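Local coordinates for protein R.Ecl18kI (Enterobacter cloacae, PDB 2GB7) that recognises the double-stranded sequence 5'-CCNGG-3' and cleaves it as a type II restriction endonuclease, extruding nucleotides from the DNA helix, at residues F25-K30 with R117-K122; K69-R74 with L110-S115. The protein carries 1 engineered substitution. All blocks are in the same frame, centred on the assembly; numbering follows the deposited sequence.

Interaction 1 of 2, residues F25-K30 with R117-K122; sequences FALVYK and RSRAGK. With nucleotides of chain B; nucleotides of chain A.
The DNA-reading helix 102-134 is backed by helix 24-34 where Leu-27 and Phe-25 meet Arg-119 and Lys-122. Leu-27 CD2 lies in the plane of the Arg-119 guanidinium, at its edge and 3.6 Å from NH2, and the two side chains cross at about a right angle. A turn about CG-CD (chi3 57°) bends the chain of Arg-119 so that its guanidinium comes up to Leu-27. NH1 bonds to the carbonyl oxygen of Ile-22, just ahead of helix 24-34, and NH2 forms a salt bridge with Glu-123, one turn on in its own helix, two partners that fix the rotation of the guanidinium. Phe-25 comes less close: its CD1 is 4.4 Å from Lys-122 NZ, which approaches the ring obliquely, while Phe-289 packs edge-to-face with the same ring. In this PDDEXK-type nuclease Arg-117 and Ser-118 reach minor-groove atoms of the DNA, and Gly-121 a backbone phosphate. Ser-118 OG donates to the sugar oxygen O4' of DC9 of chain A at 2.7 Å and also bonds to N2 of a guanine base. Gly-121, lacking a side chain, brings its CA to 3.6 Å from OP1 of DC4 of chain B. Arg-117 CD is 3.2 Å from O2 of that cytosine, and O4' of DG6 of chain B sits over one guanidinium face. Arg-117 NH1 hydrogen-bonds to Gln-114 OE1 of the second subunit.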
# COMPACT_ATOMS: atom_id res chain seq x y z
N PHE F 25 17.86 4.92 8.83
CA PHE F 25 18.28 5.07 10.23
C PHE F 25 19.50 5.97 10.39
O PHE F 25 19.55 6.79 11.32
CB PHE F 25 18.55 3.74 10.90
CG PHE F 25 18.84 3.89 12.35
CD1 PHE F 25 17.79 3.94 13.27
CD2 PHE F 25 20.14 4.04 12.82
CE1 PHE F 25 18.03 4.11 14.62
CE2 PHE F 25 20.39 4.21 14.15
CZ PHE F 25 19.34 4.25 15.06
N ALA F 26 20.48 5.81 9.52
CA ALA F 26 21.66 6.68 9.56
C ALA F 26 21.28 8.16 9.43
O ALA F 26 21.87 9.02 10.09
CB ALA F 26 22.65 6.29 8.46
N LEU F 27 20.31 8.46 8.55
CA LEU F 27 19.91 9.86 8.34
C LEU F 27 19.21 10.38 9.58
O LEU F 27 19.46 11.48 10.05
CB LEU F 27 19.00 10.03 7.11
CG LEU F 27 18.35 11.40 6.89
CD1 LEU F 27 19.41 12.48 6.75
CD2 LEU F 27 17.40 11.43 5.66
N VAL F 28 18.34 9.54 10.14
CA VAL F 28 17.63 9.91 11.36
C VAL F 28 18.64 10.11 12.48
O VAL F 28 18.55 11.08 13.23
CB VAL F 28 16.55 8.85 11.75
CG1 VAL F 28 16.05 9.12 13.18
CG2 VAL F 28 15.37 8.85 10.78
N TYR F 29 19.59 9.20 12.60
CA TYR F 29 20.60 9.31 13.67
C TYR F 29 21.46 10.56 13.50
O TYR F 29 21.70 11.29 14.46
CB TYR F 29 21.46 8.05 13.74
CG TYR F 29 22.46 8.05 14.88
CD1 TYR F 29 22.12 7.51 16.11
CD2 TYR F 29 23.73 8.60 14.73
CE1 TYR F 29 23.04 7.53 17.17
CE2 TYR F 29 24.65 8.61 15.77
CZ TYR F 29 24.31 8.07 16.99
OH TYR F 29 25.23 8.10 18.02
N LYS F 30 21.89 10.85 12.27
CA LYS F 30 22.63 12.09 11.99
C LYS F 30 21.84 13.33 12.42
O LYS F 30 22.39 14.26 13.07
CB LYS F 30 22.97 12.16 10.49
CG LYS F 30 23.87 13.33 10.15
CD LYS F 30 24.09 13.37 8.63
CE LYS F 30 24.90 14.57 8.20
NZ LYS F 30 25.07 14.53 6.71
N ARG F 117 8.74 5.95 -0.23
CA ARG F 117 7.72 5.24 0.58
C ARG F 117 8.39 4.37 1.61
O ARG F 117 8.04 4.42 2.82
CB ARG F 117 6.81 4.43 -0.35
CG ARG F 117 5.86 5.32 -1.13
CD ARG F 117 5.27 4.60 -2.33
NE ARG F 117 4.92 5.54 -3.39
CZ ARG F 117 3.76 5.61 -4.06
NH1 ARG F 117 2.75 4.77 -3.82
NH2 ARG F 117 3.65 6.54 -5.02
N SER F 118 9.35 3.57 1.17
CA SER F 118 10.07 2.68 2.08
C SER F 118 10.85 3.43 3.16
O SER F 118 10.73 3.12 4.38
CB SER F 118 11.02 1.76 1.32
OG SER F 118 11.54 0.86 2.28
N ARG F 119 11.57 4.45 2.72
CA ARG F 119 12.32 5.35 3.61
C ARG F 119 11.43 6.12 4.55
O ARG F 119 11.78 6.26 5.71
CB ARG F 119 13.19 6.33 2.81
CG ARG F 119 14.32 5.61 2.05
CD ARG F 119 15.21 6.59 1.30
NE ARG F 119 15.74 7.54 2.24
CZ ARG F 119 16.98 7.52 2.71
NH1 ARG F 119 17.87 6.66 2.23
NH2 ARG F 119 17.33 8.40 3.65
N ALA F 120 10.27 6.61 4.09
CA ALA F 120 9.39 7.39 4.98
C ALA F 120 8.98 6.54 6.15
O ALA F 120 8.98 7.00 7.29
CB ALA F 120 8.15 7.91 4.25
N GLY F 121 8.63 5.29 5.89
CA GLY F 121 8.21 4.40 7.01
C GLY F 121 9.38 4.09 7.94
O GLY F 121 9.24 4.15 9.19
N LYS F 122 10.51 3.71 7.35
CA LYS F 122 11.68 3.35 8.13
C LYS F 122 12.18 4.54 8.99
O LYS F 122 12.56 4.37 10.16
CB LYS F 122 12.80 2.76 7.23
CG LYS F 122 14.04 2.28 8.06
CD LYS F 122 13.75 1.07 8.96
CE LYS F 122 14.87 0.80 9.98
NZ LYS F 122 14.70 1.50 11.33
P DC B 4 4.45 3.19 6.54
OP1 DC B 4 4.68 4.28 7.52
OP2 DC B 4 3.36 2.20 6.78
O5' DC B 4 4.21 3.83 5.10
C5' DC B 4 5.17 4.71 4.53
C4' DC B 4 4.74 5.11 3.14
O4' DC B 4 4.76 3.94 2.28
C3' DC B 4 3.33 5.69 3.05
O3' DC B 4 3.30 6.76 2.09
C2' DC B 4 2.50 4.52 2.54
C1' DC B 4 3.50 3.77 1.66
N1 DC B 4 3.22 2.33 1.56
C2 DC B 4 3.24 1.71 0.30
O2 DC B 4 3.58 2.37 -0.70
N3 DC B 4 2.90 0.41 0.20
C4 DC B 4 2.55 -0.28 1.30
N4 DC B 4 2.16 -1.55 1.14
C5 DC B 4 2.58 0.31 2.60
C6 DC B 4 2.92 1.61 2.68
P DG B 6 6.16 10.19 -2.50
OP1 DG B 6 6.77 8.83 -2.46
OP2 DG B 6 6.66 11.18 -3.49
O5' DG B 6 4.59 10.05 -2.75
C5' DG B 6 3.83 9.01 -2.15
C4' DG B 6 2.39 9.13 -2.59
O4' DG B 6 1.65 7.92 -2.30
C3' DG B 6 1.60 10.27 -1.96
O3' DG B 6 0.72 10.80 -2.95
C2' DG B 6 0.79 9.57 -0.89
C1' DG B 6 0.46 8.28 -1.61
N9 DG B 6 0.05 7.14 -0.82
C8 DG B 6 -0.12 7.05 0.54
N7 DG B 6 -0.55 5.87 0.92
C5 DG B 6 -0.65 5.15 -0.26
C6 DG B 6 -1.08 3.81 -0.50
O6 DG B 6 -1.47 2.98 0.32
N1 DG B 6 -1.02 3.49 -1.85
C2 DG B 6 -0.61 4.34 -2.85
N2 DG B 6 -0.60 3.85 -4.10
N3 DG B 6 -0.24 5.59 -2.64
C4 DG B 6 -0.28 5.92 -1.34
P DC A 9 16.15 2.35 -1.25
OP1 DC A 9 16.31 3.77 -0.87
OP2 DC A 9 17.23 1.67 -2.01
O5' DC A 9 15.85 1.53 0.08
C5' DC A 9 14.95 2.06 1.05
C4' DC A 9 14.83 1.13 2.23
O4' DC A 9 14.09 -0.05 1.85
C3' DC A 9 16.15 0.64 2.82
O3' DC A 9 16.02 0.48 4.23
C2' DC A 9 16.29 -0.75 2.23
C1' DC A 9 14.84 -1.21 2.18
N1 DC A 9 14.54 -2.24 1.18
C2 DC A 9 13.51 -3.16 1.46
O2 DC A 9 12.90 -3.06 2.53
N3 DC A 9 13.22 -4.12 0.55
C4 DC A 9 13.91 -4.18 -0.59
N4 DC A 9 13.59 -5.14 -1.46
C5 DC A 9 14.96 -3.26 -0.90
C6 DC A 9 15.23 -2.32 0.01

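Interaction 2 of 2, residues K69-R74 with L110-S115. With nucleotides of chain A.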
# COMPACT_ATOMS: atom_id res chain seq x y z
N LYS F 69 16.93 15.53 -5.34
CA LYS F 69 16.79 16.36 -6.55
C LYS F 69 18.06 16.33 -7.40
O LYS F 69 18.00 16.15 -8.63
CB LYS F 69 16.38 17.80 -6.21
CG LYS F 69 15.93 18.62 -7.45
CD LYS F 69 15.88 20.10 -7.17
CE LYS F 69 14.63 20.50 -6.38
NZ LYS F 69 14.54 21.99 -6.21
N GLU F 70 19.21 16.53 -6.74
CA GLU F 70 20.51 16.47 -7.40
C GLU F 70 20.82 15.07 -7.97
O GLU F 70 21.40 14.94 -9.06
CB GLU F 70 21.66 17.02 -6.52
CG GLU F 70 21.82 16.41 -5.11
CD GLU F 70 22.98 17.05 -4.31
N PHE F 71 20.40 14.04 -7.25
CA PHE F 71 20.50 12.67 -7.73
C PHE F 71 19.70 12.45 -9.01
O PHE F 71 20.21 11.91 -10.00
CB PHE F 71 20.01 11.73 -6.62
CG PHE F 71 19.97 10.30 -7.02
CD1 PHE F 71 21.15 9.54 -7.03
CD2 PHE F 71 18.77 9.70 -7.38
CE1 PHE F 71 21.11 8.19 -7.39
CE2 PHE F 71 18.73 8.36 -7.73
CZ PHE F 71 19.90 7.60 -7.72
N THR F 72 18.46 12.89 -9.01
CA THR F 72 17.58 12.71 -10.16
C THR F 72 18.21 13.38 -11.39
O THR F 72 18.32 12.78 -12.47
CB THR F 72 16.22 13.31 -9.85
OG1 THR F 72 15.69 12.66 -8.69
CG2 THR F 72 15.26 13.17 -11.04
N THR F 73 18.65 14.61 -11.21
CA THR F 73 19.29 15.33 -12.34
C THR F 73 20.50 14.56 -12.86
O THR F 73 20.70 14.44 -14.09
CB THR F 73 19.70 16.72 -11.89
OG1 THR F 73 18.51 17.46 -11.55
CG2 THR F 73 20.48 17.46 -12.98
N ARG F 74 21.31 14.03 -11.95
CA ARG F 74 22.50 13.28 -12.31
C ARG F 74 22.16 12.01 -13.07
O ARG F 74 22.79 11.71 -14.09
CB ARG F 74 23.37 12.97 -11.10
CG ARG F 74 24.77 12.51 -11.43
CD ARG F 74 25.71 12.67 -10.24
NE ARG F 74 25.76 14.06 -9.78
CZ ARG F 74 25.10 14.56 -8.73
NH1 ARG F 74 24.31 13.79 -7.95
NH2 ARG F 74 25.24 15.85 -8.44
N LEU F 110 9.72 6.42 -10.74
CA LEU F 110 9.13 5.30 -10.03
C LEU F 110 10.04 4.80 -8.91
O LEU F 110 9.59 4.63 -7.77
CB LEU F 110 8.78 4.13 -10.97
CG LEU F 110 8.18 2.86 -10.36
CD1 LEU F 110 6.87 3.13 -9.61
CD2 LEU F 110 7.97 1.83 -11.49
N SER F 111 11.31 4.58 -9.24
CA SER F 111 12.31 4.13 -8.27
C SER F 111 12.39 5.11 -7.10
O SER F 111 12.42 4.69 -5.93
CB SER F 111 13.67 4.00 -8.97
OG SER F 111 14.64 3.44 -8.10
N ASN F 112 12.41 6.41 -7.42
CA ASN F 112 12.36 7.49 -6.40
C ASN F 112 11.17 7.44 -5.46
O ASN F 112 11.35 7.54 -4.23
CB ASN F 112 12.38 8.87 -7.06
CG ASN F 112 13.75 9.26 -7.58
OD1 ASN F 112 14.75 8.56 -7.37
ND2 ASN F 112 13.80 10.40 -8.24
N THR F 113 9.95 7.28 -5.99
CA THR F 113 8.80 7.23 -5.08
C THR F 113 8.77 5.95 -4.27
O THR F 113 8.32 5.95 -3.10
CB THR F 113 7.41 7.46 -5.76
OG1 THR F 113 6.40 7.60 -4.74
CG2 THR F 113 7.07 6.36 -6.79
N GLN F 114 9.26 4.86 -4.85
CA GLN F 114 9.29 3.60 -4.08
C GLN F 114 10.31 3.66 -2.95
O GLN F 114 10.08 3.13 -1.82
CB GLN F 114 9.58 2.42 -4.99
CG GLN F 114 8.53 2.23 -6.08
CD GLN F 114 7.21 1.69 -5.53
OE1 GLN F 114 6.49 2.37 -4.77
NE2 GLN F 114 6.90 0.45 -5.88
N SER F 115 11.43 4.33 -3.23
CA SER F 115 12.41 4.57 -2.19
C SER F 115 11.83 5.50 -1.12
O SER F 115 11.95 5.22 0.07
CB SER F 115 13.68 5.17 -2.79
OG SER F 115 14.56 5.69 -1.79
P DG A 7 8.25 -3.31 -9.56
OP1 DG A 7 7.84 -3.07 -10.98
OP2 DG A 7 8.36 -4.70 -9.06
O5' DG A 7 9.62 -2.55 -9.30
C5' DG A 7 9.73 -1.15 -9.57
C4' DG A 7 10.47 -0.44 -8.46
O4' DG A 7 9.67 -0.44 -7.25
C3' DG A 7 11.82 -1.03 -8.08
O3' DG A 7 12.72 0.06 -7.81
C2' DG A 7 11.51 -1.85 -6.84
C1' DG A 7 10.37 -1.08 -6.19
N9 DG A 7 9.40 -1.89 -5.46
C8 DG A 7 8.86 -3.09 -5.85
N7 DG A 7 8.00 -3.57 -4.99
C5 DG A 7 7.97 -2.63 -3.97
C6 DG A 7 7.22 -2.61 -2.77
O6 DG A 7 6.39 -3.43 -2.37
N1 DG A 7 7.50 -1.48 -2.00
C2 DG A 7 8.39 -0.49 -2.36
N2 DG A 7 8.53 0.52 -1.48
N3 DG A 7 9.09 -0.49 -3.48
C4 DG A 7 8.84 -1.59 -4.23
P DG A 8 14.18 -0.22 -7.20
OP1 DG A 8 15.09 0.81 -7.80
OP2 DG A 8 14.55 -1.65 -7.29
O5' DG A 8 13.99 0.19 -5.68
C5' DG A 8 13.42 1.45 -5.36
C4' DG A 8 13.33 1.63 -3.86
O4' DG A 8 12.31 0.77 -3.32
C3' DG A 8 14.61 1.30 -3.10
O3' DG A 8 14.77 2.26 -2.06
C2' DG A 8 14.34 -0.09 -2.53
C1' DG A 8 12.84 -0.03 -2.28
N9 DG A 8 12.15 -1.32 -2.32
C8 DG A 8 12.10 -2.20 -3.37
N7 DG A 8 11.36 -3.25 -3.12
C5 DG A 8 10.90 -3.05 -1.83
C6 DG A 8 10.05 -3.85 -1.02
O6 DG A 8 9.51 -4.93 -1.31
N1 DG A 8 9.84 -3.28 0.23
C2 DG A 8 10.39 -2.09 0.65
N2 DG A 8 10.08 -1.72 1.90
N3 DG A 8 11.18 -1.33 -0.09
C4 DG A 8 11.39 -1.87 -1.31
P DG A 6 3.99 0.19 -12.01
OP1 DG A 6 3.02 1.20 -11.50
OP2 DG A 6 4.96 0.58 -13.07
O5' DG A 6 4.85 -0.37 -10.79
C5' DG A 6 4.27 -0.57 -9.51
C4' DG A 6 5.32 -1.07 -8.56
O4' DG A 6 4.82 -1.14 -7.21
C3' DG A 6 5.84 -2.47 -8.89
O3' DG A 6 7.24 -2.50 -8.61
C2' DG A 6 5.11 -3.35 -7.89
C1' DG A 6 5.10 -2.43 -6.69
N9 DG A 6 4.14 -2.70 -5.63
C8 DG A 6 3.19 -3.69 -5.57
N7 DG A 6 2.50 -3.67 -4.46
C5 DG A 6 3.04 -2.60 -3.75
C6 DG A 6 2.72 -2.08 -2.46
O6 DG A 6 1.88 -2.49 -1.66
N1 DG A 6 3.51 -0.98 -2.15
C2 DG A 6 4.48 -0.44 -2.95
N2 DG A 6 5.12 0.64 -2.48
N3 DG A 6 4.79 -0.92 -4.14
C4 DG A 6 4.04 -1.99 -4.47
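Asn-112 spans the gap between the two helices, its ND2 donating to Thr-72 OG1 at 3.0 Å. The bond is bent, with an N-H...O angle of 135°, and the hydroxyl oxygen is tilted out of the amide plane. On the other limb of the amide, OD1 lies near the plane of the Phe-71 ring, at its edge and 4.0 Å from CE2. Phe-71 has CG anti to the backbone N (chi1 176°), which brings the ring edge up to the Asn-112 amide, the two planes 48° apart; Phe-21 meets that ring edge-to-face. One shell further out, Thr-72 OG1 bonds to the carbonyl oxygen of Glu-68 in its own helix, while Arg-17 NH2 of helix 6-20 bonds to both Asn-112 OD1 and Ser-111 OG. Ser-111 OG in turn donates to OP1 of DG8 of chain A at 2.7 Å. Gln-114 reads the minor groove: its NE2 donates to N3 of DG6 of chain A at 3.1 Å, its OE1 accepts a hydrogen bond from N2 of the same base, and its backbone O one from N2 of DG7 of chain A at 3.1 Å. With a hydroxyl taking the amide N-H and an arginine bonded to the amide oxygen, the orientation of Asn-112 is set, and Arg-17 links this buried amide to the serine that holds a backbone phosphate.

Both interactions back the long helix 102-134, in adjoining segments whose contacts lie about 16 Å apart between centres. Interaction 1, near the middle of the chain, sets it against helix 24-34; interaction 2, about 20 Å from the chain centre, sets it against helix 49-77 and is nested within the loop that interaction 1 closes. Neither is a surface contact, although Lys-122 in interaction 1 is partly exposed. Interaction 1 has no hydrogen bond between its segments and relies on aliphatic and aromatic groups beside charged ends, whereas interaction 2 has one amide-to-hydroxyl bond. In both, other residues of helix 102-134 meet the DNA: Arg-117, Ser-118 and Gln-114 at minor-groove atoms, Ser-111 at a phosphate.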